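Local coordinates for pectinesterase 1 (Solanum lycopersicum, PDB 1XG2), which hydrolyses the methyl esters of pectin in plant cell walls and may prepare the walls of tomato fruit for softening during ripening, at residues T31-Y36 with M53-V58; F142-Y147 with T307-V312; A160-K165 with A295-G300. All blocks are in the same frame, centred on the assembly; numbering follows the deposited sequence.

Interaction 1 (T31-Y36 with M53-V58); sequences TRYVIY and MNLMIV
Tyr-33 to Tyr-36 and Leu-55 to Val-58 run side by side as neighbouring parallel strands, their axes 4.7 Å apart at closest approach and inclined by 20°. The pairing is in plain register, Val-34 beside Met-56 and Ile-35 beside Ile-57. Four nearly straight backbone bonds tie it: Tyr-33 N to Asn-54 O, Met-56 N to Tyr-33 O (2.8 Å), Ile-35 N to Met-56 O (2.8 Å), and Val-58 N to Ile-35 O. This is the rung-by-rung stacking of successive coils in the right-handed parallel beta-helix of pectinesterases.

Side chains fall on two faces. On that of Val-34, Met-56 is fully extended and brings its sulfur alongside Val-34; in the conformer of Arg-32 given here, Met-56 SD also sits over the centre of the guanidinium plane, 3.4 Å from Arg-32 NE. Val-34 has CG1 anti to its own N (chi1 -176°), which carries that methyl over to Val-58 CG1 at 3.7 Å, while CG2 faces the sulfur. With an alanine in place of Val-34 both methyls go, and Met-56 SD and Val-58 CG1 would probably each lose one of their packing partners and border a gap. On the other face one methyl, Leu-55 CD2, serves two neighbours: it meets the edge of the Tyr-33 ring at CD2 (3.6 Å) and Ile-35 CD1 (3.6 Å). Helix 18-24 packs against Ile-35 and Leu-55 on this face, and Ile-93 of the next strand touches Met-56 on the first.

The hydrogen bonds between the two strands are thus all backbone to backbone, peptide groups satisfying one another, while the side chains meet mainly through apolar contact.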
loop_
_atom_site.group_PDB
_atom_site.type_symbol
_atom_site.label_atom_id
_atom_site.label_comp_id
_atom_site.label_asym_id
_atom_site.label_seq_id
_atom_site.Cartn_x
_atom_site.Cartn_y
_atom_site.Cartn_z
ATOM N N THR A 31 3.648 -22.174 9.436
ATOM C CA THR A 31 2.646 -22.634 8.471
ATOM C C THR A 31 1.357 -21.806 8.511
ATOM O O THR A 31 1.041 -21.103 9.480
ATOM C CB THR A 31 2.258 -24.109 8.715
ATOM O OG1 THR A 31 1.839 -24.271 10.078
ATOM C CG2 THR A 31 3.446 -25.058 8.536
ATOM N N ARG A 32 0.592 -21.940 7.436
ATOM C CA ARG A 32 -0.658 -21.223 7.287
ATOM C C ARG A 32 -1.645 -21.650 8.347
ATOM O O ARG A 32 -1.920 -22.831 8.509
ATOM C CB ARG A 32 -1.235 -21.502 5.909
ATOM C CG ARG A 32 -2.421 -20.631 5.549
ATOM C CD ARG A 32 -3.417 -21.321 4.632
ATOM N NE ARG A 32 -3.391 -20.797 3.269
ATOM C CZ ARG A 32 -3.973 -21.377 2.224
ATOM N NH1 ARG A 32 -4.609 -22.539 2.342
ATOM N NH2 ARG A 32 -3.920 -20.786 1.043
ATOM N N TYR A 33 -2.179 -20.669 9.059
ATOM C CA TYR A 33 -3.178 -20.876 10.096
ATOM C C TYR A 33 -4.485 -20.240 9.612
ATOM O O TYR A 33 -4.485 -19.090 9.226
ATOM C CB TYR A 33 -2.720 -20.193 11.379
ATOM C CG TYR A 33 -3.643 -20.398 12.564
ATOM C CD1 TYR A 33 -3.450 -21.450 13.462
ATOM C CD2 TYR A 33 -4.684 -19.515 12.812
ATOM C CE1 TYR A 33 -4.295 -21.627 14.556
ATOM C CE2 TYR A 33 -5.527 -19.679 13.888
ATOM C CZ TYR A 33 -5.328 -20.731 14.767
ATOM O OH TYR A 33 -6.182 -20.861 15.851
ATOM N N VAL A 34 -5.586 -20.988 9.664
ATOM C CA VAL A 34 -6.833 -20.588 9.026
ATOM C C VAL A 34 -7.934 -20.279 10.037
ATOM O O VAL A 34 -8.299 -21.140 10.861
ATOM C CB VAL A 34 -7.333 -21.685 8.073
ATOM C CG1 VAL A 34 -8.604 -21.219 7.321
ATOM C CG2 VAL A 34 -6.260 -22.075 7.084
ATOM N N ILE A 35 -8.452 -19.052 9.977
ATOM C CA ILE A 35 -9.659 -18.634 10.707
ATOM C C ILE A 35 -10.821 -18.571 9.722
ATOM O O ILE A 35 -10.762 -17.810 8.767
ATOM C CB ILE A 35 -9.445 -17.237 11.338
ATOM C CG1 ILE A 35 -8.296 -17.268 12.349
ATOM C CG2 ILE A 35 -10.722 -16.746 12.017
ATOM C CD1 ILE A 35 -7.859 -15.893 12.842
ATOM N N TYR A 36 -11.868 -19.361 9.958
ATOM C CA TYR A 36 -13.073 -19.381 9.129
ATOM C C TYR A 36 -14.148 -18.564 9.834
ATOM O O TYR A 36 -14.434 -18.805 10.988
ATOM C CB TYR A 36 -13.530 -20.834 8.882
ATOM C CG TYR A 36 -14.922 -21.016 8.279
ATOM C CD1 TYR A 36 -15.349 -20.258 7.203
ATOM C CD2 TYR A 36 -15.801 -21.979 8.784
ATOM C CE1 TYR A 36 -16.616 -20.439 6.639
ATOM C CE2 TYR A 36 -17.078 -22.167 8.228
ATOM C CZ TYR A 36 -17.475 -21.382 7.159
ATOM O OH TYR A 36 -18.731 -21.548 6.597
ATOM N N MET A 53 1.628 -13.853 11.671
ATOM C CA MET A 53 2.153 -14.220 10.362
ATOM C C MET A 53 1.406 -15.419 9.775
ATOM O O MET A 53 0.944 -16.304 10.483
ATOM C CB MET A 53 3.636 -14.556 10.519
ATOM C CG MET A 53 4.498 -13.311 10.743
ATOM S SD MET A 53 6.151 -13.722 11.319
ATOM C CE MET A 53 6.738 -14.537 9.828
ATOM N N ASN A 54 1.318 -15.441 8.453
ATOM C CA ASN A 54 0.766 -16.579 7.730
ATOM C C ASN A 54 -0.665 -16.904 8.159
ATOM O O ASN A 54 -1.059 -18.077 8.215
ATOM C CB ASN A 54 1.688 -17.800 7.895
ATOM C CG ASN A 54 3.033 -17.597 7.240
ATOM O OD1 ASN A 54 3.112 -17.204 6.077
ATOM N ND2 ASN A 54 4.106 -17.853 7.988
ATOM N N LEU A 55 -1.428 -15.855 8.461
ATOM C CA LEU A 55 -2.812 -15.984 8.878
ATOM C C LEU A 55 -3.700 -15.905 7.648
ATOM O O LEU A 55 -3.553 -14.982 6.853
ATOM C CB LEU A 55 -3.200 -14.841 9.819
ATOM C CG LEU A 55 -3.707 -15.153 11.220
ATOM C CD1 LEU A 55 -4.339 -13.900 11.826
ATOM C CD2 LEU A 55 -4.705 -16.306 11.230
ATOM N N MET A 56 -4.627 -16.850 7.526
ATOM C CA MET A 56 -5.668 -16.817 6.513
ATOM C C MET A 56 -7.013 -16.561 7.194
ATOM O O MET A 56 -7.404 -17.290 8.103
ATOM C CB MET A 56 -5.716 -18.139 5.758
ATOM C CG MET A 56 -6.820 -18.221 4.704
ATOM S SD MET A 56 -6.617 -19.684 3.700
ATOM C CE MET A 56 -7.759 -19.394 2.408
ATOM N N ILE A 57 -7.694 -15.497 6.784
ATOM C CA ILE A 57 -9.038 -15.207 7.262
ATOM C C ILE A 57 -9.949 -15.482 6.085
ATOM O O ILE A 57 -9.829 -14.857 5.045
ATOM C CB ILE A 57 -9.159 -13.757 7.753
ATOM C CG1 ILE A 57 -8.272 -13.553 8.987
ATOM C CG2 ILE A 57 -10.614 -13.411 8.083
ATOM C CD1 ILE A 57 -8.317 -12.158 9.586
ATOM N N VAL A 58 -10.846 -16.446 6.246
ATOM C CA VAL A 58 -11.709 -16.863 5.153
ATOM C C VAL A 58 -13.148 -16.875 5.639
ATOM O O VAL A 58 -13.430 -17.411 6.703
ATOM C CB VAL A 58 -11.259 -18.250 4.577
ATOM C CG1 VAL A 58 -11.262 -19.330 5.625
ATOM C CG2 VAL A 58 -12.103 -18.654 3.391
#

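Interaction 2 (F142-Y147 with T307-V312); sequences FYRDSY and TGVAYV
Arg-144, Phe-142 and Ala-310 carry this contact, in which the C-terminal tail after helix 301-304 is laid across strand 140-144 of the beta-helix. Arg-144 contributes most. Its chain bends at chi2 (71°), and the bend lays the aliphatic part against the tail's backbone, with Arg-144 CD 3.4 Å from Ala-310 O. Farther out the guanidinium turns one face to the tail: Ala-310 CB stands above that plane, offset toward the rim, 3.6 Å from Arg-144 NH2. The head is steadied from the next residue, just past the end of the strand, by a salt bridge from Arg-144 NE to Asp-145 OD2 (3.1 Å), weak as a hydrogen bond, and by a weak bond from NH1 to Gln-164 OE1 on the next strand.

Phe-142 lies two residues earlier on the same face. It presents its rim to the tail, and Ala-310 O lies in the plane of the ring, 3.5 Å from Phe-142 CE2. The same carbonyl therefore touches both Phe-142 and Arg-144. Tyr-311 CB comes in obliquely at Phe-142 CZ (3.5 Å), and the tyrosine ring leads off from there, away from the strand. Leu-304 and Trp-303 of helix 301-304 pack on Phe-142 as well, making the tail and that helix one continuous cover.

The two segments meet without a hydrogen bond between them. Ala-310 O is approached by the Arg-144 chain, by its guanidinium and by the edge of Phe-142, and the nearby positive charge is likely to suit its partial negative charge. NE and NH1 have their acceptors in Asp-145 and Gln-164, while one face of the group is turned to the tail.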
loop_
_atom_site.group_PDB
_atom_site.type_symbol
_atom_site.label_atom_id
_atom_site.label_comp_id
_atom_site.label_asym_id
_atom_site.label_seq_id
_atom_site.Cartn_x
_atom_site.Cartn_y
_atom_site.Cartn_z
ATOM N N PHE A 142 -1.073 -9.111 -3.784
ATOM C CA PHE A 142 -1.750 -9.666 -4.940
ATOM C C PHE A 142 -3.238 -9.750 -4.633
ATOM O O PHE A 142 -3.642 -10.351 -3.621
ATOM C CB PHE A 142 -1.193 -11.052 -5.242
ATOM C CG PHE A 142 -1.759 -11.698 -6.479
ATOM C CD1 PHE A 142 -1.608 -11.119 -7.725
ATOM C CD2 PHE A 142 -2.425 -12.916 -6.387
ATOM C CE1 PHE A 142 -2.146 -11.733 -8.851
ATOM C CE2 PHE A 142 -2.944 -13.543 -7.524
ATOM C CZ PHE A 142 -2.813 -12.949 -8.736
ATOM N N TYR A 143 -4.029 -9.159 -5.522
ATOM C CA TYR A 143 -5.478 -9.182 -5.474
ATOM C C TYR A 143 -5.986 -9.965 -6.676
ATOM O O TYR A 143 -5.612 -9.684 -7.803
ATOM C CB TYR A 143 -6.054 -7.761 -5.504
ATOM C CG TYR A 143 -5.725 -7.002 -4.249
ATOM C CD1 TYR A 143 -4.436 -6.495 -4.033
ATOM C CD2 TYR A 143 -6.682 -6.781 -3.274
ATOM C CE1 TYR A 143 -4.119 -5.799 -2.876
ATOM C CE2 TYR A 143 -6.366 -6.088 -2.097
ATOM C CZ TYR A 143 -5.077 -5.623 -1.903
ATOM O OH TYR A 143 -4.747 -4.953 -0.742
ATOM N N ARG A 144 -6.841 -10.941 -6.415
ATOM C CA ARG A 144 -7.316 -11.858 -7.436
ATOM C C ARG A 144 -8.804 -12.111 -7.272
ATOM O O ARG A 144 -9.285 -12.350 -6.163
ATOM C CB ARG A 144 -6.542 -13.166 -7.327
ATOM C CG ARG A 144 -6.955 -14.262 -8.289
ATOM C CD ARG A 144 -6.582 -14.018 -9.750
ATOM N NE ARG A 144 -7.223 -15.022 -10.598
ATOM C CZ ARG A 144 -6.731 -15.502 -11.737
ATOM N NH1 ARG A 144 -5.580 -15.063 -12.241
ATOM N NH2 ARG A 144 -7.415 -16.431 -12.393
ATOM N N ASP A 145 -9.520 -12.107 -8.399
ATOM C CA ASP A 145 -10.929 -12.481 -8.444
ATOM C C ASP A 145 -11.791 -11.692 -7.450
ATOM O O ASP A 145 -12.741 -12.223 -6.886
ATOM C CB ASP A 145 -11.081 -13.982 -8.188
ATOM C CG ASP A 145 -10.541 -14.837 -9.328
ATOM O OD1 ASP A 145 -10.393 -16.057 -9.116
ATOM O OD2 ASP A 145 -10.244 -14.389 -10.454
ATOM N N SER A 146 -11.447 -10.424 -7.232
ATOM C CA SER A 146 -12.079 -9.643 -6.176
ATOM C C SER A 146 -12.862 -8.473 -6.766
ATOM O O SER A 146 -12.679 -8.098 -7.920
ATOM C CB SER A 146 -11.022 -9.159 -5.173
ATOM O OG SER A 146 -10.489 -10.246 -4.418
ATOM N N TYR A 147 -13.739 -7.903 -5.944
ATOM C CA TYR A 147 -14.516 -6.737 -6.291
ATOM C C TYR A 147 -14.044 -5.624 -5.358
ATOM O O TYR A 147 -14.012 -5.814 -4.157
ATOM C CB TYR A 147 -15.986 -7.087 -6.065
ATOM C CG TYR A 147 -17.027 -6.087 -6.452
ATOM C CD1 TYR A 147 -17.737 -6.211 -7.652
ATOM C CD2 TYR A 147 -17.384 -5.061 -5.572
ATOM C CE1 TYR A 147 -18.762 -5.290 -7.980
ATOM C CE2 TYR A 147 -18.397 -4.156 -5.878
ATOM C CZ TYR A 147 -19.085 -4.259 -7.076
ATOM O OH TYR A 147 -20.080 -3.324 -7.348
ATOM N N THR A 307 0.357 -20.554 -1.902
ATOM C CA THR A 307 -0.969 -20.122 -1.438
ATOM C C THR A 307 -2.120 -20.919 -2.024
ATOM O O THR A 307 -3.197 -20.955 -1.436
ATOM C CB THR A 307 -1.228 -18.630 -1.762
ATOM O OG1 THR A 307 -1.351 -18.457 -3.186
ATOM C CG2 THR A 307 -0.051 -17.733 -1.345
ATOM N N GLY A 308 -1.918 -21.516 -3.197
ATOM C CA GLY A 308 -2.985 -22.188 -3.915
ATOM C C GLY A 308 -3.794 -21.302 -4.865
ATOM O O GLY A 308 -4.514 -21.827 -5.721
ATOM N N VAL A 309 -3.690 -19.974 -4.728
ATOM C CA VAL A 309 -4.437 -19.040 -5.584
ATOM C C VAL A 309 -4.009 -19.115 -7.051
ATOM O O VAL A 309 -2.842 -19.389 -7.359
ATOM C CB VAL A 309 -4.301 -17.551 -5.083
ATOM C CG1 VAL A 309 -2.943 -16.961 -5.464
ATOM C CG2 VAL A 309 -5.414 -16.682 -5.637
ATOM N N ALA A 310 -4.946 -18.880 -7.967
ATOM C CA ALA A 310 -4.585 -18.750 -9.375
ATOM C C ALA A 310 -3.877 -17.430 -9.635
ATOM O O ALA A 310 -4.254 -16.387 -9.074
ATOM C CB ALA A 310 -5.819 -18.844 -10.260
ATOM N N TYR A 311 -2.848 -17.480 -10.477
ATOM C CA TYR A 311 -2.224 -16.265 -10.995
ATOM C C TYR A 311 -1.625 -16.497 -12.361
ATOM O O TYR A 311 -1.214 -17.613 -12.694
ATOM C CB TYR A 311 -1.140 -15.717 -10.035
ATOM C CG TYR A 311 0.061 -16.629 -9.844
ATOM C CD1 TYR A 311 -0.002 -17.744 -9.012
ATOM C CD2 TYR A 311 1.257 -16.378 -10.503
ATOM C CE1 TYR A 311 1.101 -18.580 -8.830
ATOM C CE2 TYR A 311 2.352 -17.209 -10.336
ATOM C CZ TYR A 311 2.278 -18.302 -9.509
ATOM O OH TYR A 311 3.388 -19.116 -9.356
ATOM N N VAL A 312 -1.607 -15.432 -13.149
ATOM C CA VAL A 312 -0.860 -15.359 -14.382
ATOM C C VAL A 312 0.438 -14.638 -14.067
ATOM O O VAL A 312 0.435 -13.525 -13.544
ATOM C CB VAL A 312 -1.653 -14.606 -15.468
ATOM C CG1 VAL A 312 -0.788 -14.302 -16.691
ATOM C CG2 VAL A 312 -2.899 -15.409 -15.849
#

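Interaction 3 (A160-K165 with A295-G300); sequences AVVFQK and AKLIQG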
loop_
_atom_site.group_PDB
_atom_site.type_symbol
_atom_site.label_atom_id
_atom_site.label_comp_id
_atom_site.label_asym_id
_atom_site.label_seq_id
_atom_site.Cartn_x
_atom_site.Cartn_y
_atom_site.Cartn_z
ATOM N N ALA A 160 3.830 -2.464 -3.644
ATOM C CA ALA A 160 4.038 -3.067 -4.949
ATOM C C ALA A 160 2.890 -4.064 -5.067
ATOM O O ALA A 160 2.840 -5.053 -4.329
ATOM C CB ALA A 160 5.368 -3.754 -5.026
ATOM N N VAL A 161 1.957 -3.783 -5.966
ATOM C CA VAL A 161 0.675 -4.468 -5.972
ATOM C C VAL A 161 0.163 -4.740 -7.384
ATOM O O VAL A 161 0.182 -3.864 -8.250
ATOM C CB VAL A 161 -0.396 -3.679 -5.139
ATOM C CG1 VAL A 161 -0.646 -2.306 -5.711
ATOM C CG2 VAL A 161 -1.701 -4.453 -5.061
ATOM N N VAL A 162 -0.280 -5.976 -7.595
ATOM C CA VAL A 162 -0.978 -6.375 -8.813
ATOM C C VAL A 162 -2.415 -6.806 -8.522
ATOM O O VAL A 162 -2.664 -7.640 -7.642
ATOM C CB VAL A 162 -0.233 -7.521 -9.504
ATOM C CG1 VAL A 162 -0.979 -7.985 -10.748
ATOM C CG2 VAL A 162 1.178 -7.062 -9.856
ATOM N N PHE A 163 -3.343 -6.215 -9.263
ATOM C CA PHE A 163 -4.747 -6.615 -9.309
ATOM C C PHE A 163 -4.941 -7.416 -10.580
ATOM O O PHE A 163 -4.628 -6.947 -11.677
ATOM C CB PHE A 163 -5.671 -5.396 -9.316
ATOM C CG PHE A 163 -5.592 -4.579 -8.070
ATOM C CD1 PHE A 163 -4.594 -3.633 -7.914
ATOM C CD2 PHE A 163 -6.516 -4.755 -7.042
ATOM C CE1 PHE A 163 -4.499 -2.900 -6.750
ATOM C CE2 PHE A 163 -6.429 -4.019 -5.880
ATOM C CZ PHE A 163 -5.429 -3.087 -5.738
ATOM N N GLN A 164 -5.440 -8.633 -10.435
ATOM C CA GLN A 164 -5.640 -9.507 -11.566
ATOM C C GLN A 164 -7.032 -10.100 -11.543
ATOM O O GLN A 164 -7.432 -10.673 -10.544
ATOM C CB GLN A 164 -4.602 -10.617 -11.518
ATOM C CG GLN A 164 -4.098 -11.041 -12.842
ATOM C CD GLN A 164 -2.975 -12.042 -12.712
ATOM O OE1 GLN A 164 -3.194 -13.145 -12.217
ATOM N NE2 GLN A 164 -1.774 -11.658 -13.128
ATOM N N LYS A 165 -7.757 -9.976 -12.654
ATOM C CA LYS A 165 -9.120 -10.499 -12.760
ATOM C C LYS A 165 -10.035 -10.004 -11.630
ATOM O O LYS A 165 -10.853 -10.748 -11.087
ATOM C CB LYS A 165 -9.108 -12.031 -12.846
ATOM C CG LYS A 165 -8.198 -12.569 -13.940
ATOM C CD LYS A 165 -8.945 -13.157 -15.106
ATOM C CE LYS A 165 -7.986 -13.614 -16.232
ATOM N NZ LYS A 165 -7.513 -15.042 -16.104
ATOM N N ALA A 295 5.455 -11.452 -12.012
ATOM C CA ALA A 295 6.836 -11.911 -11.956
ATOM C C ALA A 295 7.808 -10.783 -11.583
ATOM O O ALA A 295 8.685 -10.970 -10.750
ATOM C CB ALA A 295 7.226 -12.525 -13.287
ATOM N N LYS A 296 7.643 -9.610 -12.178
ATOM C CA LYS A 296 8.636 -8.551 -12.014
ATOM C C LYS A 296 8.315 -7.571 -10.886
ATOM O O LYS A 296 9.220 -7.113 -10.199
ATOM C CB LYS A 296 8.813 -7.778 -13.323
ATOM C CG LYS A 296 9.260 -8.632 -14.496
ATOM C CD LYS A 296 10.636 -9.242 -14.279
ATOM C CE LYS A 296 10.975 -10.234 -15.398
ATOM N NZ LYS A 296 12.256 -10.951 -15.129
ATOM N N LEU A 297 7.046 -7.217 -10.712
ATOM C CA LEU A 297 6.690 -6.164 -9.756
ATOM C C LEU A 297 6.606 -6.678 -8.319
ATOM O O LEU A 297 7.005 -5.987 -7.390
ATOM C CB LEU A 297 5.383 -5.480 -10.157
ATOM C CG LEU A 297 4.928 -4.307 -9.270
ATOM C CD1 LEU A 297 5.906 -3.143 -9.333
ATOM C CD2 LEU A 297 3.548 -3.851 -9.689
ATOM N N ILE A 298 6.099 -7.897 -8.146
ATOM C CA ILE A 298 5.942 -8.498 -6.826
ATOM C C ILE A 298 6.677 -9.839 -6.648
ATOM O O ILE A 298 6.445 -10.536 -5.674
ATOM C CB ILE A 298 4.427 -8.640 -6.480
ATOM C CG1 ILE A 298 3.682 -9.570 -7.451
ATOM C CG2 ILE A 298 3.768 -7.250 -6.460
ATOM C CD1 ILE A 298 2.234 -9.854 -7.031
ATOM N N GLN A 299 7.578 -10.186 -7.558
ATOM C CA GLN A 299 8.326 -11.446 -7.440
ATOM C C GLN A 299 7.414 -12.609 -7.072
ATOM O O GLN A 299 7.750 -13.442 -6.232
ATOM C CB GLN A 299 9.441 -11.299 -6.405
ATOM C CG GLN A 299 10.527 -10.327 -6.851
ATOM C CD GLN A 299 10.124 -8.893 -6.664
ATOM O OE1 GLN A 299 9.693 -8.522 -5.586
ATOM N NE2 GLN A 299 10.254 -8.083 -7.709
ATOM N N GLY A 300 6.258 -12.670 -7.719
ATOM C CA GLY A 300 5.126 -13.407 -7.187
ATOM C C GLY A 300 5.282 -14.907 -7.022
ATOM O O GLY A 300 4.821 -15.464 -6.037
#
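The flat groups where Ala-160 to Val-162 meet Leu-297 and Ile-298 are peptide units rather than rings. Ile-298 CG2 stands over one face of the peptide that follows Ala-160, 3.2 Å from Ala-160 O, and Leu-297 CD2 lies above the plane of the next one, 3.7 Å from Val-161 O. Neither methyl comes in at an edge. In this right-handed parallel beta-helix the edges of the strand's peptides are taken up by the neighbouring coils: Val-161 bonds through its backbone to Gly-194 and Ser-196 on one side, and Ala-160 and Val-162 pair with Gln-141 on the other.

The contact packs the end of helix 294-297 onto strand 160-164. Ile-298 is the first residue to leave helical geometry, and with chi1 at 62° its CG1 stands between its own N and carbonyl carbon, sending CD1 toward Val-162 as CG2 covers Ala-160. Ala-160 CB is small enough to let Leu-297 O approach to 3.6 Å. Ala-160 also packs on Ile-103 of the pectinesterase inhibitor chain, which places this buried apolar patch next to the complex interface. The side chain of Val-161 lies about 11 Å from that of Trp-223, a probable substrate-binding residue.

Val-162 completes the patch with a single methyl, CG2, which meets both Leu-297 CD2 at 4.0 Å and Ile-298 CD1 at 4.1 Å.

Overall arrangement
All three contacts use the same parallel sheet of the beta-helix, which forms the C-terminal pectinesterase domain of a longer protein. Interaction 1 comes first along the chain and joins two adjacent strands near the N-terminal end; strands 93-95 and 120-123 then separate it from 140-144 and 160-164, the neighbouring strands of interactions 2 and 3. Interaction 3 is nested inside the long loop closed by interaction 2. Their centres lie about 10 Å apart, against about 16 and 21 Å from interaction 1. Gln-164 links them, its N bonded to Tyr-143 O and its NE2 to Val-312 O. Interaction 1 thus builds the helix coil upon coil, whereas the other two lay C-terminal segments over its middle.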